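Local structure of gdp-l-fucose synthetase (Naegleria fowleri, 6AQZ) at residues A[173-176]-A[177-181]. The protein binds NADP and probably makes GDP-L-fucose from GDP-4-keto-6-deoxy-D-mannose by epimerisation and NADPH-dependent reduction. Residues are numbered along the deposited sequence; the frame is centred on the assembly and turned at random.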
# COMPACT_ATOMS: atom_id res chain seq x y z
N ASN A 173 -6.07 12.38 9.23
CA ASN A 173 -6.34 13.81 9.30
C ASN A 173 -7.73 14.12 8.76
O ASN A 173 -8.47 14.91 9.37
CB ASN A 173 -5.28 14.62 8.53
CG ASN A 173 -3.89 14.62 9.24
OD1 ASN A 173 -3.80 14.50 10.46
ND2 ASN A 173 -2.82 14.75 8.45
N GLU A 174 -8.13 13.46 7.66
CA GLU A 174 -9.49 13.66 7.13
C GLU A 174 -10.54 13.27 8.15
O GLU A 174 -11.52 13.99 8.35
CB GLU A 174 -9.71 12.85 5.85
CG GLU A 174 -9.05 13.38 4.59
CD GLU A 174 -9.39 12.55 3.37
OE1 GLU A 174 -10.56 12.10 3.25
OE2 GLU A 174 -8.49 12.30 2.54
N LYS A 175 -10.34 12.14 8.84
CA LYS A 175 -11.30 11.75 9.86
C LYS A 175 -11.32 12.76 11.02
O LYS A 175 -12.39 13.14 11.49
CB LYS A 175 -10.98 10.34 10.36
CG LYS A 175 -11.99 9.80 11.35
CD LYS A 175 -11.64 8.38 11.77
CE LYS A 175 -12.67 7.80 12.70
NZ LYS A 175 -12.43 6.36 12.97
N ALA A 176 -10.14 13.23 11.46
CA ALA A 176 -10.11 14.18 12.57
C ALA A 176 -10.84 15.47 12.21
O ALA A 176 -11.62 15.99 13.01
CB ALA A 176 -8.67 14.49 12.99
N VAL A 177 -10.63 15.97 10.99
CA VAL A 177 -11.33 17.19 10.58
C VAL A 177 -12.84 16.96 10.62
O VAL A 177 -13.60 17.78 11.15
CB VAL A 177 -10.85 17.63 9.19
CG1 VAL A 177 -11.75 18.72 8.66
CG2 VAL A 177 -9.40 18.11 9.27
N ASN A 178 -13.29 15.84 10.06
CA ASN A 178 -14.71 15.56 10.00
C ASN A 178 -15.30 15.31 11.38
O ASN A 178 -16.45 15.67 11.64
CB ASN A 178 -14.97 14.39 9.05
CG ASN A 178 -14.83 14.81 7.60
OD1 ASN A 178 -15.62 15.63 7.11
ND2 ASN A 178 -13.83 14.27 6.92
N GLU A 179 -14.54 14.74 12.29
CA GLU A 179 -15.07 14.48 13.62
C GLU A 179 -14.81 15.63 14.58
O GLU A 179 -15.25 15.56 15.73
CB GLU A 179 -14.45 13.21 14.17
CG GLU A 179 -15.42 12.10 14.41
CD GLU A 179 -14.73 10.78 14.35
OE1 GLU A 179 -14.74 10.19 13.25
OE2 GLU A 179 -14.14 10.34 15.36
N GLY A 180 -14.17 16.70 14.12
CA GLY A 180 -13.84 17.79 15.01
C GLY A 180 -12.80 17.47 16.05
O GLY A 180 -12.69 18.20 17.04
N LYS A 181 -12.05 16.38 15.88
CA LYS A 181 -10.95 16.08 16.78
C LYS A 181 -9.73 16.90 16.39
O LYS A 181 -9.55 17.27 15.23
CB LYS A 181 -10.59 14.60 16.77
CG LYS A 181 -11.50 13.73 17.63
CD LYS A 181 -11.04 12.27 17.68
CE LYS A 181 -10.46 11.90 19.05
NZ LYS A 181 -10.67 10.45 19.40
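The carboxylate of Glu179 lies beside the aliphatic chain of Lys175, one turn earlier, with OE1 as its touching atom. Lys175 CG stands off one face of the carboxylate, 3.4 Å from Glu179 OE1, while Lys175 CE meets the same oxygen more nearly level with the group, at 3.2 Å. The lysine is fully extended, with CG trans to the backbone N (chi1 -175°), and this carries its amine past the acid: Lys175 NZ ends 4.5 Å from Glu179 OE1, too far for a salt bridge. OE1 is buried against methylenes and has no polar partner; OE2 makes a weak hydrogen bond to Tyr117 OH. Phe97 of the second subunit packs on both side chains.

The carboxamide of Asn178 turns back over the preceding turn, with CG opposite the carbonyl carbon and beside the backbone N (chi1 -75°). Glu174 O sits off the plane of this amide, which bends the hydrogen bond from Asn178 ND2: at 2.7 Å it is short but weak. The straighter grip on Glu174 O is the helical one from Asn178 N, at 3.1 Å. Asn173, by contrast, turns its amide away to Phe185 N and Glu257.

Gly180 is the first residue to leave helical angles, with a positive phi of 68°. Gly180 N hydrogen-bonds to Val177 O at 3.2 Å, and Lys181 N makes a weak hydrogen bond to Ala176 O at 2.9 Å. That brings the CB atoms of Ala176 and Lys181 to 4.2 Å, next to Tyr117 of helix 98-118; Lys181 NZ hydrogen-bonds to Tyr117 O and makes a cation-pi contact with its ring. The 6→1 and 5→2 bonds around a glycine in left-handed helical conformation form a Schellman motif, closing helix 156-179 before strand 184-194 of the Rossmann-type sheet.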